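Local structure of SVS_variant_AS1 (6TJA) at residues S19-R24 / S56-A61; H26-R31 / A68-L73. The protein probably catalyses, as an engineered reconstructed ancestor of a bacterial terpene cyclase, the cyclisation of geranylgeranyl diphosphate to the diterpene spiroviolene. One frame throughout, in Å; residues are numbered along the deposited sequence.

Contact 1: S19-R24 / S56-A61; sequences SAIHPR and SADFFA
The imidazole of His22, whose CB rests against Ala61 CB, is gripped at its edge: Arg24 N donates to ND1 (3.0 Å) within 9° of the ring plane, while NE2 bonds Ala67 O. With a partner at each ring nitrogen, the ring's rotation is probably fixed, and the pattern is consistent with a neutral imidazole protonated at NE2. With CG anti to the backbone N (chi1 -162°), the ring swings away from helix 56-61, leaving CB as the side-chain atom that meets Ala61. The other flat group, the carboxylate of Asp58, sends OD1 to the methyl CD1 of Ile21 (3.4 Å), the two side chains crossing at about a right angle; its OD2 is engaged by Arg62. Between these groups the loop is pinned by one backbone bond, from His22 N to Ala61 O (2.9 Å). It is bent, 138° at the hydrogen, and the donor stands well above the carbonyl plane. Ile21 CA adds a CH...O contact to the same oxygen, and Ile21 CG1 covers Ala61 CB at 3.9 Å. Replacing Ile21 with an alanine would probably uncover part of the Ala61 methyl and leave a gap beside the Asp58 carboxylate. The contact thus lays the loop leading into helix 25-38 against helix 56-61, with helix 70-91 meeting the His22 side and helix 289-309 the Ala20 and Asp58 sides.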
loop_
_atom_site.group_PDB
_atom_site.type_symbol
_atom_site.label_atom_id
_atom_site.label_comp_id
_atom_site.label_asym_id
_atom_site.label_seq_id
_atom_site.Cartn_x
_atom_site.Cartn_y
_atom_site.Cartn_z
ATOM N N SER A 19 9.250 29.611 -1.630
ATOM C CA SER A 19 10.115 29.165 -0.519
ATOM C C SER A 19 9.595 29.807 0.763
ATOM O O SER A 19 9.563 31.027 0.827
ATOM C CB SER A 19 11.545 29.497 -0.773
ATOM O OG SER A 19 12.281 29.222 0.398
ATOM N N ALA A 20 9.196 29.021 1.755
ATOM C CA ALA A 20 8.759 29.574 3.055
ATOM C C ALA A 20 8.989 28.541 4.143
ATOM O O ALA A 20 8.984 27.319 3.836
ATOM C CB ALA A 20 7.293 29.987 2.997
ATOM N N ILE A 21 9.117 29.020 5.376
ATOM C CA ILE A 21 9.379 28.152 6.549
ATOM C C ILE A 21 8.505 28.584 7.726
ATOM O O ILE A 21 8.250 29.794 7.882
ATOM C CB ILE A 21 10.879 28.148 6.847
ATOM C CG1 ILE A 21 11.211 27.062 7.879
ATOM C CG2 ILE A 21 11.400 29.545 7.194
ATOM C CD1 ILE A 21 12.631 26.550 7.754
ATOM N N HIS A 22 8.030 27.604 8.494
ATOM C CA HIS A 22 7.111 27.856 9.625
ATOM C C HIS A 22 7.762 28.840 10.601
ATOM O O HIS A 22 8.914 28.668 10.986
ATOM C CB HIS A 22 6.724 26.543 10.282
ATOM C CG HIS A 22 5.501 26.668 11.114
ATOM N ND1 HIS A 22 5.515 27.320 12.313
ATOM C CD2 HIS A 22 4.231 26.245 10.919
ATOM C CE1 HIS A 22 4.313 27.283 12.849
ATOM N NE2 HIS A 22 3.482 26.664 11.988
ATOM N N PRO A 23 7.065 29.916 11.036
ATOM C CA PRO A 23 7.643 30.847 12.013
ATOM C C PRO A 23 8.015 30.217 13.365
ATOM O O PRO A 23 8.796 30.783 14.057
ATOM C CB PRO A 23 6.567 31.931 12.223
ATOM C CG PRO A 23 5.306 31.419 11.554
ATOM C CD PRO A 23 5.733 30.342 10.561
ATOM N N ARG A 24 7.483 29.041 13.702
ATOM C CA ARG A 24 7.791 28.354 14.979
ATOM C C ARG A 24 8.737 27.181 14.741
ATOM O O ARG A 24 8.779 26.279 15.590
ATOM C CB ARG A 24 6.475 27.920 15.622
ATOM C CG ARG A 24 5.475 29.062 15.735
ATOM C CD ARG A 24 5.787 29.961 16.921
ATOM N NE ARG A 24 5.581 29.176 18.124
ATOM C CZ ARG A 24 5.854 29.553 19.365
ATOM N NH1 ARG A 24 6.322 30.759 19.613
ATOM N NH2 ARG A 24 5.648 28.701 20.353
ATOM N N SER A 56 15.385 17.637 10.390
ATOM C CA SER A 56 14.139 17.239 9.711
ATOM C C SER A 56 13.016 18.219 10.074
ATOM O O SER A 56 12.077 18.338 9.287
ATOM C CB SER A 56 13.822 15.818 9.994
ATOM O OG SER A 56 14.834 15.001 9.414
ATOM N N ALA A 57 13.113 18.947 11.186
ATOM C CA ALA A 57 12.083 19.942 11.578
ATOM C C ALA A 57 12.189 21.144 10.639
ATOM O O ALA A 57 11.172 21.593 10.141
ATOM C CB ALA A 57 12.233 20.325 13.024
ATOM N N ASP A 58 13.399 21.539 10.283
ATOM C CA ASP A 58 13.646 22.580 9.254
ATOM C C ASP A 58 13.017 22.103 7.935
ATOM O O ASP A 58 12.324 22.886 7.260
ATOM C CB ASP A 58 15.150 22.865 9.103
ATOM C CG ASP A 58 15.478 24.118 8.301
ATOM O OD1 ASP A 58 15.488 25.222 8.924
ATOM O OD2 ASP A 58 15.708 23.992 7.068
ATOM N N PHE A 59 13.287 20.850 7.573
ATOM C CA PHE A 59 12.788 20.218 6.329
ATOM C C PHE A 59 11.261 20.358 6.287
ATOM O O PHE A 59 10.781 20.970 5.347
ATOM C CB PHE A 59 13.280 18.775 6.239
ATOM C CG PHE A 59 12.773 18.013 5.052
ATOM C CD1 PHE A 59 13.459 18.047 3.860
ATOM C CD2 PHE A 59 11.620 17.254 5.145
ATOM C CE1 PHE A 59 12.995 17.330 2.767
ATOM C CE2 PHE A 59 11.173 16.519 4.058
ATOM C CZ PHE A 59 11.850 16.577 2.863
ATOM N N PHE A 60 10.510 19.811 7.242
ATOM C CA PHE A 60 9.046 19.701 7.074
ATOM C C PHE A 60 8.348 21.024 7.423
ATOM O O PHE A 60 7.231 21.209 6.929
ATOM C CB PHE A 60 8.445 18.527 7.835
ATOM C CG PHE A 60 7.131 18.101 7.216
ATOM C CD1 PHE A 60 7.108 17.523 5.958
ATOM C CD2 PHE A 60 5.929 18.339 7.853
ATOM C CE1 PHE A 60 5.908 17.180 5.353
ATOM C CE2 PHE A 60 4.738 17.944 7.273
ATOM C CZ PHE A 60 4.730 17.359 6.031
ATOM N N ALA A 61 9.002 21.921 8.172
ATOM C CA ALA A 61 8.531 23.296 8.441
ATOM C C ALA A 61 8.435 24.088 7.128
ATOM O O ALA A 61 7.709 25.110 7.070
ATOM C CB ALA A 61 9.460 23.954 9.448
#

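Contact 2: H26-R31 / A68-L73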
loop_
_atom_site.group_PDB
_atom_site.type_symbol
_atom_site.label_atom_id
_atom_site.label_comp_id
_atom_site.label_asym_id
_atom_site.label_seq_id
_atom_site.Cartn_x
_atom_site.Cartn_y
_atom_site.Cartn_z
ATOM N N HIS A 26 11.953 26.712 15.130
ATOM C CA HIS A 26 12.957 26.505 16.221
ATOM C C HIS A 26 12.270 25.903 17.452
ATOM O O HIS A 26 12.853 25.039 18.069
ATOM C CB HIS A 26 13.733 27.802 16.533
ATOM C CG HIS A 26 14.460 28.352 15.338
ATOM N ND1 HIS A 26 14.152 29.592 14.773
ATOM C CD2 HIS A 26 15.442 27.825 14.563
ATOM C CE1 HIS A 26 14.949 29.812 13.735
ATOM N NE2 HIS A 26 15.740 28.744 13.579
ATOM N N GLU A 27 11.061 26.329 17.786
ATOM C CA GLU A 27 10.298 25.780 18.934
ATOM C C GLU A 27 9.993 24.299 18.653
ATOM O O GLU A 27 10.102 23.480 19.588
ATOM C CB GLU A 27 9.005 26.567 19.171
ATOM C CG GLU A 27 9.212 27.966 19.755
ATOM C CD GLU A 27 9.642 29.069 18.795
ATOM O OE1 GLU A 27 9.708 28.816 17.571
ATOM O OE2 GLU A 27 9.922 30.193 19.277
ATOM N N VAL A 28 9.609 23.965 17.418
ATOM C CA VAL A 28 9.258 22.566 17.044
ATOM C C VAL A 28 10.536 21.727 17.029
ATOM O O VAL A 28 10.496 20.634 17.543
ATOM C CB VAL A 28 8.481 22.499 15.715
ATOM C CG1 VAL A 28 8.457 21.095 15.144
ATOM C CG2 VAL A 28 7.075 23.010 15.941
ATOM N N GLU A 29 11.637 22.235 16.495
ATOM C CA GLU A 29 12.919 21.484 16.456
ATOM C C GLU A 29 13.356 21.111 17.885
ATOM O O GLU A 29 13.929 20.017 18.074
ATOM C CB GLU A 29 13.992 22.295 15.736
ATOM C CG GLU A 29 15.206 21.465 15.365
ATOM C CD GLU A 29 16.458 22.243 14.995
ATOM O OE1 GLU A 29 16.332 23.441 14.612
ATOM O OE2 GLU A 29 17.564 21.645 15.094
ATOM N N LYS A 30 13.120 21.978 18.868
ATOM C CA LYS A 30 13.588 21.745 20.257
ATOM C C LYS A 30 12.831 20.520 20.774
ATOM O O LYS A 30 13.469 19.573 21.230
ATOM C CB LYS A 30 13.325 22.964 21.147
ATOM C CG LYS A 30 14.517 23.452 21.948
ATOM C CD LYS A 30 14.163 23.990 23.325
ATOM C CE LYS A 30 15.402 24.334 24.132
ATOM N NZ LYS A 30 15.089 25.193 25.299
ATOM N N ARG A 31 11.508 20.536 20.649
ATOM C CA ARG A 31 10.638 19.402 21.053
ATOM C C ARG A 31 11.060 18.139 20.295
ATOM O O ARG A 31 11.074 17.058 20.924
ATOM C CB ARG A 31 9.176 19.796 20.857
ATOM C CG ARG A 31 8.772 20.971 21.740
ATOM C CD ARG A 31 7.383 21.464 21.399
ATOM N NE ARG A 31 6.370 20.447 21.633
ATOM C CZ ARG A 31 5.098 20.538 21.245
ATOM N NH1 ARG A 31 4.661 21.581 20.554
ATOM N NH2 ARG A 31 4.259 19.571 21.548
ATOM N N ALA A 68 -1.276 25.636 11.731
ATOM C CA ALA A 68 -1.863 26.445 12.827
ATOM C C ALA A 68 -1.508 25.805 14.171
ATOM O O ALA A 68 -1.287 26.552 15.139
ATOM C CB ALA A 68 -3.361 26.597 12.622
ATOM N N ASP A 69 -1.404 24.484 14.210
ATOM C CA ASP A 69 -1.124 23.683 15.392
ATOM C C ASP A 69 0.272 23.099 15.401
ATOM O O ASP A 69 0.574 22.215 14.656
ATOM C CB ASP A 69 -2.121 22.550 15.441
ATOM C CG ASP A 69 -2.140 21.842 16.742
ATOM O OD1 ASP A 69 -1.213 21.951 17.516
ATOM O OD2 ASP A 69 -3.120 21.155 16.977
ATOM N N GLU A 70 1.072 23.575 16.327
ATOM C CA GLU A 70 2.429 23.147 16.488
ATOM C C GLU A 70 2.594 21.675 16.771
ATOM O O GLU A 70 3.597 21.102 16.471
ATOM C CB GLU A 70 3.015 23.902 17.630
ATOM C CG GLU A 70 4.147 24.781 17.262
ATOM C CD GLU A 70 4.289 25.934 18.219
ATOM O OE1 GLU A 70 3.790 27.003 17.899
ATOM O OE2 GLU A 70 4.890 25.763 19.279
ATOM N N ASP A 71 1.612 21.086 17.398
ATOM C CA ASP A 71 1.721 19.696 17.682
ATOM C C ASP A 71 1.589 18.892 16.416
ATOM O O ASP A 71 2.118 17.841 16.324
ATOM C CB ASP A 71 0.695 19.235 18.702
ATOM C CG ASP A 71 0.745 20.000 19.989
ATOM O OD1 ASP A 71 1.777 20.475 20.417
ATOM O OD2 ASP A 71 -0.297 20.120 20.587
ATOM N N ARG A 72 0.865 19.398 15.446
ATOM C CA ARG A 72 0.692 18.673 14.157
ATOM C C ARG A 72 1.992 18.758 13.361
ATOM O O ARG A 72 2.381 17.746 12.780
ATOM C CB ARG A 72 -0.482 19.217 13.356
ATOM C CG ARG A 72 -1.837 18.867 13.949
ATOM C CD ARG A 72 -2.899 19.587 13.146
ATOM N NE ARG A 72 -4.237 19.215 13.540
ATOM C CZ ARG A 72 -5.062 18.400 12.883
ATOM N NH1 ARG A 72 -4.699 17.736 11.782
ATOM N NH2 ARG A 72 -6.274 18.232 13.378
ATOM N N LEU A 73 2.655 19.919 13.365
ATOM C CA LEU A 73 3.943 20.098 12.658
ATOM C C LEU A 73 4.997 19.258 13.373
ATOM O O LEU A 73 5.913 18.754 12.691
ATOM C CB LEU A 73 4.332 21.582 12.619
ATOM C CG LEU A 73 5.664 21.882 11.946
ATOM C CD1 LEU A 73 5.685 21.345 10.511
ATOM C CD2 LEU A 73 5.948 23.361 11.961
#
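Helix-to-helix packing in an all-helical terpene synthase fold is illustrated where Val28 and Arg31 of helix 25-38 meet the first turn of helix 70-91. Val28 supplies the apolar centre: its CG2 touches Glu70 CG at 3.7 Å, the two side chains running past each other in opposite directions, and reaches Leu73 CD2 at 4.2 Å. One turn further on, Arg31 closes the interface with a salt bridge to Asp71. Both terminal nitrogens converge on a single oxygen, OD1, which lies 2.9 Å from Arg31 NH2 and 3.1 Å from Arg31 NH1. That oxygen sits in the guanidinium plane, yet the carboxylate is turned almost perpendicular, 89° between planes, so this is a two-nitrogen grip on one atom rather than a flat, two-oxygen pairing. A bend at chi3 (63°) in the otherwise extended Arg31 chain helps bring the guanidinium to Asp71. Its NH1 also passes Glu70 CB, but the Glu70 carboxylate lies beyond salt-bridge distance and has its main partner in Arg24. Asp69 is the N-cap of helix 70-91, its OD1 accepting from Asp71 N at 3.0 Å, and so probably steadies the turn that presents Asp71. Around this junction, Leu73 leans on Phe60 of helix 56-61, and Arg31 also touches Leu74, farther along helix 70-91.

In the fold
Along the chain the two contacts interlock: 19-24 and 26-31 come first, then 56-61 and 68-73, so one N-terminal run, loop followed by helix 25-38, is matched against two successive helices, 56-61 and 70-91. The centres lie about 10 Å apart on the same side of the chain's centre, and the contacts touch directly. Arg24 NE of contact 1 forms a salt bridge with Glu70 OE1 of contact 2 (2.8 Å), and His22 CG packs on Leu73 CD2 at 3.4 Å. Together they fasten the N-terminal run to the beginning of helix 70-91, whose later turns lead into the aspartate-rich DDxxxD sequence probably used for metal binding, as in related class I terpene synthases.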